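Local coordinates for high affinity transport system protein p37 (Mycoplasma hyorhinis, PDB 3EKI) that serves as the extracytoplasmic thiamine-binding lipoprotein of a high-affinity transport system and here holds thiamine diphosphate, at residues 214-228 with 329-343. Residues are numbered along the deposited sequence; the frame is centred on the assembly and turned at random.
Sequences FYRGMIWIKGNDETL and NEKMEALIVTNPIPY. With CA (calcium ion), chain E; TPP (thiamine diphosphate), chain B.
Antiparallel backbone bonds join I219, I221 and G223 of strand 217-223 to I336, L335, E333 and K331 of strand 331-337. The register slips by one residue at I219, which spans L335 and I336 in a classic beta bulge: I219 N donates to I336 O while I219 O accepts from L335 N. Toward the ligand, Y215 and I341 exchange two more backbone bonds, and T338 OG1 accepts a hydrogen bond from G217 N.

Two methionine methyls lie off centre over opposite faces of the W220 indole. M332 CG, anti to its backbone N (chi1 -160°), starts an extended chain that carries CE to 3.8 Å from the five-membered-ring centroid, a CH-pi contact; M218 CE also touches A334 CB (3.6 Å).

Strand 331-337 is one of the two outermost strands of a five-stranded mixed sheet in this periplasmic-binding-protein-like fold, next to strand 217-223. Y215, ahead of strand 217-223, and Y343, beyond strand 331-337, line the thiamine diphosphate pocket as an offset edge-to-face pair, planes at 87°, the edge of Y343 turned to the Y215 face. Y215 OH donates to the diphosphate O1B (2.6 Å).

R216 NH1 reaches T338 O (3.1 Å) within its guanidinium plane and also donates to K160 O; D155 forms a salt bridge with R216 NE. At the far end D225 OD1 and K331 NZ form a salt bridge (3.2 Å), and main-chain E330 O binds calcium with T326 OG1 and K327 O.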
loop_
_atom_site.group_PDB
_atom_site.type_symbol
_atom_site.label_atom_id
_atom_site.label_comp_id
_atom_site.label_asym_id
_atom_site.label_seq_id
_atom_site.Cartn_x
_atom_site.Cartn_y
_atom_site.Cartn_z
ATOM N N PHE A 214 -9.036 -0.953 -2.338
ATOM C CA PHE A 214 -7.972 -1.378 -3.234
ATOM C C PHE A 214 -6.886 -0.314 -3.327
ATOM O O PHE A 214 -7.094 0.842 -2.932
ATOM C CB PHE A 214 -8.564 -1.632 -4.619
ATOM C CG PHE A 214 -9.077 -0.353 -5.277
ATOM C CD1 PHE A 214 -8.332 0.442 -6.140
ATOM C CD2 PHE A 214 -10.368 0.074 -5.006
ATOM C CE1 PHE A 214 -8.827 1.622 -6.658
ATOM C CE2 PHE A 214 -10.887 1.232 -5.526
ATOM C CZ PHE A 214 -10.121 1.999 -6.360
ATOM N N TYR A 215 -5.761 -0.642 -3.942
ATOM C CA TYR A 215 -4.764 0.319 -4.386
ATOM C C TYR A 215 -4.133 -0.294 -5.641
ATOM O O TYR A 215 -4.374 -1.450 -6.013
ATOM C CB TYR A 215 -3.724 0.705 -3.342
ATOM C CG TYR A 215 -2.680 -0.352 -3.055
ATOM C CD1 TYR A 215 -3.041 -1.630 -2.631
ATOM C CD2 TYR A 215 -1.332 -0.092 -3.200
ATOM C CE1 TYR A 215 -2.097 -2.598 -2.362
ATOM C CE2 TYR A 215 -0.374 -1.042 -2.951
ATOM C CZ TYR A 215 -0.755 -2.295 -2.529
ATOM O OH TYR A 215 0.205 -3.242 -2.292
ATOM N N ARG A 216 -3.323 0.512 -6.301
ATOM C CA ARG A 216 -2.607 0.108 -7.499
ATOM C C ARG A 216 -1.142 0.517 -7.431
ATOM O O ARG A 216 -0.729 1.335 -6.604
ATOM C CB ARG A 216 -3.190 0.779 -8.749
ATOM C CG ARG A 216 -4.679 0.613 -8.946
ATOM C CD ARG A 216 -5.093 1.419 -10.184
ATOM N NE ARG A 216 -6.534 1.512 -10.209
ATOM C CZ ARG A 216 -7.398 0.701 -10.787
ATOM N NH1 ARG A 216 -6.962 -0.365 -11.458
ATOM N NH2 ARG A 216 -8.693 0.986 -10.676
ATOM N N GLY A 217 -0.318 -0.020 -8.323
ATOM C CA GLY A 217 0.978 0.508 -8.631
ATOM C C GLY A 217 0.868 1.440 -9.853
ATOM O O GLY A 217 -0.219 1.646 -10.389
ATOM N N MET A 218 2.028 1.979 -10.202
ATOM C CA MET A 218 2.059 2.840 -11.393
ATOM C C MET A 218 3.449 2.806 -11.988
ATOM O O MET A 218 4.425 2.506 -11.309
ATOM C CB MET A 218 1.668 4.260 -11.052
ATOM C CG MET A 218 2.615 5.003 -10.149
ATOM S SD MET A 218 2.058 6.674 -9.790
ATOM C CE MET A 218 2.284 7.460 -11.371
ATOM N N ILE A 219 3.531 3.116 -13.272
ATOM C CA ILE A 219 4.798 3.220 -13.965
ATOM C C ILE A 219 5.017 4.687 -14.377
ATOM O O ILE A 219 4.142 5.200 -15.058
ATOM C CB ILE A 219 4.853 2.320 -15.213
ATOM C CG1 ILE A 219 4.634 0.842 -14.860
ATOM C CG2 ILE A 219 6.145 2.512 -15.989
ATOM C CD1 ILE A 219 4.557 -0.133 -15.995
ATOM N N TRP A 220 6.134 5.215 -13.956
ATOM C CA TRP A 220 6.620 6.538 -14.296
ATOM C C TRP A 220 7.645 6.457 -15.419
ATOM O O TRP A 220 8.389 5.495 -15.516
ATOM C CB TRP A 220 7.325 7.181 -13.122
ATOM C CG TRP A 220 6.553 7.463 -11.895
ATOM C CD1 TRP A 220 6.398 6.629 -10.810
ATOM C CD2 TRP A 220 5.807 8.647 -11.584
ATOM N NE1 TRP A 220 5.616 7.230 -9.857
ATOM C CE2 TRP A 220 5.239 8.471 -10.306
ATOM C CE3 TRP A 220 5.575 9.849 -12.269
ATOM C CZ2 TRP A 220 4.451 9.431 -9.685
ATOM C CZ3 TRP A 220 4.784 10.791 -11.630
ATOM C CH2 TRP A 220 4.230 10.590 -10.363
ATOM N N ILE A 221 7.695 7.537 -16.209
ATOM C CA ILE A 221 8.749 7.785 -17.175
ATOM C C ILE A 221 9.301 9.189 -16.971
ATOM O O ILE A 221 8.598 10.064 -16.476
ATOM C CB ILE A 221 8.266 7.548 -18.609
ATOM C CG1 ILE A 221 7.132 8.454 -19.050
ATOM C CG2 ILE A 221 7.879 6.056 -18.752
ATOM C CD1 ILE A 221 6.801 8.343 -20.534
ATOM N N LYS A 222 10.588 9.318 -17.330
ATOM C CA LYS A 222 11.274 10.598 -17.119
ATOM C C LYS A 222 12.221 10.863 -18.274
ATOM O O LYS A 222 12.872 9.923 -18.707
ATOM C CB LYS A 222 12.055 10.593 -15.820
ATOM C CG LYS A 222 12.933 11.797 -15.588
ATOM C CD LYS A 222 14.349 11.577 -15.218
ATOM C CE LYS A 222 15.078 10.345 -15.673
ATOM N NZ LYS A 222 16.478 10.299 -15.249
ATOM N N GLY A 223 12.298 12.108 -18.726
ATOM C CA GLY A 223 13.356 12.463 -19.660
ATOM C C GLY A 223 13.151 13.871 -20.185
ATOM O O GLY A 223 12.172 14.505 -19.802
ATOM N N ASN A 224 14.052 14.279 -21.069
ATOM C CA ASN A 224 13.743 15.428 -21.918
ATOM C C ASN A 224 12.708 15.047 -22.965
ATOM O O ASN A 224 12.266 13.893 -23.069
ATOM C CB ASN A 224 15.037 15.931 -22.540
ATOM C CG ASN A 224 15.708 14.941 -23.454
ATOM O OD1 ASN A 224 15.132 14.006 -23.987
ATOM N ND2 ASN A 224 17.004 15.162 -23.689
ATOM N N ASP A 225 12.278 16.047 -23.756
ATOM C CA ASP A 225 11.218 15.787 -24.711
ATOM C C ASP A 225 11.510 14.657 -25.697
ATOM O O ASP A 225 10.632 13.840 -25.997
ATOM C CB ASP A 225 10.976 17.052 -25.537
ATOM C CG ASP A 225 10.427 18.186 -24.696
ATOM O OD1 ASP A 225 9.925 17.910 -23.592
ATOM O OD2 ASP A 225 10.491 19.330 -25.202
ATOM N N GLU A 226 12.738 14.637 -26.210
ATOM C CA GLU A 226 13.104 13.614 -27.199
ATOM C C GLU A 226 13.085 12.232 -26.550
ATOM O O GLU A 226 12.570 11.298 -27.151
ATOM C CB GLU A 226 14.449 13.966 -27.803
ATOM C CG GLU A 226 15.409 12.887 -28.201
ATOM C CD GLU A 226 16.420 13.408 -29.218
ATOM O OE1 GLU A 226 17.532 13.783 -28.796
ATOM O OE2 GLU A 226 16.086 13.440 -30.425
ATOM N N THR A 227 13.627 12.137 -25.341
ATOM C CA THR A 227 13.665 10.837 -24.625
ATOM C C THR A 227 12.275 10.367 -24.278
ATOM O O THR A 227 11.893 9.195 -24.418
ATOM C CB THR A 227 14.549 10.975 -23.380
ATOM O OG1 THR A 227 15.908 11.207 -23.806
ATOM C CG2 THR A 227 14.549 9.688 -22.562
ATOM N N LEU A 228 11.389 11.230 -23.791
ATOM C CA LEU A 228 10.023 10.819 -23.482
ATOM C C LEU A 228 9.333 10.273 -24.723
ATOM O O LEU A 228 8.572 9.311 -24.733
ATOM C CB LEU A 228 9.259 11.996 -22.895
ATOM C CG LEU A 228 9.611 12.392 -21.460
ATOM C CD1 LEU A 228 8.930 13.689 -21.068
ATOM C CD2 LEU A 228 9.220 11.271 -20.518
ATOM N N ASN A 329 15.465 20.625 -17.764
ATOM C CA ASN A 329 14.709 20.392 -19.013
ATOM C C ASN A 329 14.136 18.988 -19.119
ATOM O O ASN A 329 13.800 18.504 -20.212
ATOM C CB ASN A 329 15.607 20.707 -20.208
ATOM C CG ASN A 329 16.608 19.601 -20.466
ATOM O OD1 ASN A 329 17.127 19.033 -19.509
ATOM N ND2 ASN A 329 16.838 19.330 -21.746
ATOM N N GLU A 330 13.952 18.319 -17.973
ATOM C CA GLU A 330 13.320 17.005 -17.949
ATOM C C GLU A 330 12.049 17.058 -17.118
ATOM O O GLU A 330 11.853 17.948 -16.301
ATOM C CB GLU A 330 14.286 15.948 -17.405
ATOM C CG GLU A 330 15.580 15.927 -18.200
ATOM C CD GLU A 330 16.520 14.789 -17.889
ATOM O OE1 GLU A 330 16.200 13.982 -16.993
ATOM O OE2 GLU A 330 17.584 14.714 -18.553
ATOM N N LYS A 331 11.159 16.108 -17.346
ATOM C CA LYS A 331 9.923 15.959 -16.648
ATOM C C LYS A 331 9.785 14.460 -16.307
ATOM O O LYS A 331 10.263 13.588 -17.013
ATOM C CB LYS A 331 8.689 16.351 -17.457
ATOM C CG LYS A 331 8.709 17.618 -18.271
ATOM C CD LYS A 331 7.346 17.870 -18.895
ATOM C CE LYS A 331 7.082 16.934 -20.069
ATOM N NZ LYS A 331 8.158 17.002 -21.097
ATOM N N MET A 332 9.069 14.219 -15.235
ATOM C CA MET A 332 8.619 12.899 -14.833
ATOM C C MET A 332 7.104 12.837 -14.919
ATOM O O MET A 332 6.410 13.736 -14.424
ATOM C CB MET A 332 9.082 12.697 -13.401
ATOM C CG MET A 332 9.171 11.288 -12.900
ATOM S SD MET A 332 9.917 11.252 -11.240
ATOM C CE MET A 332 9.133 9.745 -10.655
ATOM N N GLU A 333 6.554 11.807 -15.547
ATOM C CA GLU A 333 5.121 11.701 -15.709
ATOM C C GLU A 333 4.668 10.249 -15.636
ATOM O O GLU A 333 5.470 9.339 -15.846
ATOM C CB GLU A 333 4.675 12.309 -17.044
ATOM C CG GLU A 333 5.240 11.614 -18.259
ATOM C CD GLU A 333 5.159 12.441 -19.539
ATOM O OE1 GLU A 333 4.922 11.829 -20.599
ATOM O OE2 GLU A 333 5.330 13.673 -19.556
ATOM N N ALA A 334 3.392 10.073 -15.353
ATOM C CA ALA A 334 2.802 8.757 -15.310
ATOM C C ALA A 334 2.589 8.214 -16.724
ATOM O O ALA A 334 2.053 8.922 -17.583
ATOM C CB ALA A 334 1.478 8.814 -14.563
ATOM N N LEU A 335 2.968 6.963 -16.925
ATOM C CA LEU A 335 2.694 6.253 -18.169
ATOM C C LEU A 335 1.421 5.436 -18.120
ATOM O O LEU A 335 0.544 5.498 -18.990
ATOM C CB LEU A 335 3.902 5.377 -18.500
ATOM C CG LEU A 335 3.725 4.440 -19.703
ATOM C CD1 LEU A 335 3.734 5.226 -20.985
ATOM C CD2 LEU A 335 4.825 3.388 -19.633
ATOM N N ILE A 336 1.265 4.632 -17.054
ATOM C CA ILE A 336 0.120 3.771 -16.896
ATOM C C ILE A 336 0.063 3.330 -15.427
ATOM O O ILE A 336 1.125 3.299 -14.796
ATOM C CB ILE A 336 0.178 2.549 -17.824
ATOM C CG1 ILE A 336 -1.120 1.761 -17.954
ATOM C CG2 ILE A 336 1.334 1.638 -17.442
ATOM C CD1 ILE A 336 -1.159 0.791 -19.109
ATOM N N VAL A 337 -1.138 3.068 -14.932
ATOM C CA VAL A 337 -1.223 2.454 -13.594
ATOM C C VAL A 337 -1.403 0.950 -13.747
ATOM O O VAL A 337 -1.404 0.404 -14.862
ATOM C CB VAL A 337 -2.322 3.056 -12.721
ATOM C CG1 VAL A 337 -2.007 4.555 -12.567
ATOM C CG2 VAL A 337 -3.720 2.836 -13.236
ATOM N N THR A 338 -1.563 0.229 -12.647
ATOM C CA THR A 338 -1.719 -1.217 -12.727
ATOM C C THR A 338 -3.145 -1.641 -12.394
ATOM O O THR A 338 -4.017 -0.831 -12.131
ATOM C CB THR A 338 -0.767 -1.955 -11.775
ATOM O OG1 THR A 338 -1.220 -1.782 -10.404
ATOM C CG2 THR A 338 0.659 -1.427 -11.835
ATOM N N ASN A 339 -3.370 -2.956 -12.404
ATOM C CA ASN A 339 -4.590 -3.580 -11.936
ATOM C C ASN A 339 -4.625 -3.424 -10.409
ATOM O O ASN A 339 -3.586 -3.205 -9.801
ATOM C CB ASN A 339 -4.657 -5.040 -12.346
ATOM C CG ASN A 339 -4.681 -5.285 -13.840
ATOM O OD1 ASN A 339 -5.195 -4.470 -14.594
ATOM N ND2 ASN A 339 -4.121 -6.422 -14.241
ATOM N N PRO A 340 -5.831 -3.479 -9.859
ATOM C CA PRO A 340 -5.993 -3.218 -8.421
ATOM C C PRO A 340 -5.966 -4.445 -7.523
ATOM O O PRO A 340 -6.439 -5.511 -7.921
ATOM C CB PRO A 340 -7.398 -2.635 -8.440
ATOM C CG PRO A 340 -8.117 -3.446 -9.470
ATOM C CD PRO A 340 -7.092 -3.736 -10.542
ATOM N N ILE A 341 -5.420 -4.240 -6.311
ATOM C CA ILE A 341 -5.458 -5.333 -5.312
ATOM C C ILE A 341 -5.914 -4.775 -3.978
ATOM O O ILE A 341 -5.945 -3.558 -3.788
ATOM C CB ILE A 341 -4.093 -6.014 -5.161
ATOM C CG1 ILE A 341 -2.983 -5.118 -4.631
ATOM C CG2 ILE A 341 -3.705 -6.659 -6.493
ATOM C CD1 ILE A 341 -1.682 -5.831 -4.310
ATOM N N PRO A 342 -6.324 -5.594 -3.016
ATOM C CA PRO A 342 -6.878 -5.020 -1.782
ATOM C C PRO A 342 -5.879 -4.263 -0.923
ATOM O O PRO A 342 -4.695 -4.537 -0.960
ATOM C CB PRO A 342 -7.332 -6.272 -1.011
ATOM C CG PRO A 342 -7.573 -7.282 -2.106
ATOM C CD PRO A 342 -6.376 -7.067 -3.035
ATOM N N TYR A 343 -6.399 -3.302 -0.155
ATOM C CA TYR A 343 -5.560 -2.630 0.829
ATOM C C TYR A 343 -5.186 -3.630 1.926
ATOM O O TYR A 343 -5.490 -4.818 1.815
ATOM C CB TYR A 343 -6.242 -1.383 1.399
ATOM C CG TYR A 343 -5.354 -0.173 1.483
ATOM C CD1 TYR A 343 -5.025 0.458 2.661
ATOM C CD2 TYR A 343 -4.793 0.369 0.321
ATOM C CE1 TYR A 343 -4.194 1.569 2.701
ATOM C CE2 TYR A 343 -3.979 1.473 0.351
ATOM C CZ TYR A 343 -3.673 2.086 1.541
ATOM O OH TYR A 343 -2.845 3.195 1.568
HETATM CA CA CA E . 12.117 19.261 -14.443
HETATM N "N1'" TPP B . -1.117 6.834 2.789
HETATM C "C2'" TPP B . -0.384 7.278 3.840
HETATM C CM2 TPP B . -0.912 8.462 4.656
HETATM N "N3'" TPP B . 0.776 6.683 4.168
HETATM C "C4'" TPP B . 1.166 5.568 3.496
HETATM N "N4'" TPP B . 2.277 4.944 3.895
HETATM C "C5'" TPP B . 0.456 5.127 2.370
HETATM C "C6'" TPP B . -0.707 5.813 2.041
HETATM C "C7'" TPP B . 0.856 3.938 1.484
HETATM N N3 TPP B . 0.337 2.621 1.896
HETATM C C2 TPP B . 0.089 2.257 3.154
HETATM S S1 TPP B . -0.542 0.627 3.173
HETATM C C5 TPP B . -0.414 0.485 1.436
HETATM C C4 TPP B . 0.191 1.633 0.964
HETATM C CM4 TPP B . 0.262 1.952 -0.546
HETATM C C6 TPP B . -0.739 -0.789 0.647
HETATM C C7 TPP B . 0.376 -1.824 0.817
HETATM O O7 TPP B . 1.591 -1.305 0.237
HETATM P PA TPP B . 3.059 -1.778 0.623
HETATM O O1A TPP B . 4.026 -0.799 0.069
HETATM O O2A TPP B . 3.165 -2.002 2.104
HETATM O O3A TPP B . 3.262 -3.226 0.030
HETATM P PB TPP B . 3.780 -3.592 -1.446
HETATM O O1B TPP B . 2.814 -3.078 -2.469
HETATM O O2B TPP B . 3.842 -5.171 -1.431
HETATM O O3B TPP B . 5.267 -3.071 -1.638
HETATM O O HOH W 1 17.989 12.562 -15.122
HETATM O O HOH W 2 16.510 12.488 -20.890
HETATM O O HOH W 3 13.232 18.701 -22.906
HETATM O O HOH W 4 7.298 16.465 -23.376
HETATM O O HOH W 5 11.607 21.217 -15.511
HETATM O O HOH W 6 9.840 19.058 -13.968
#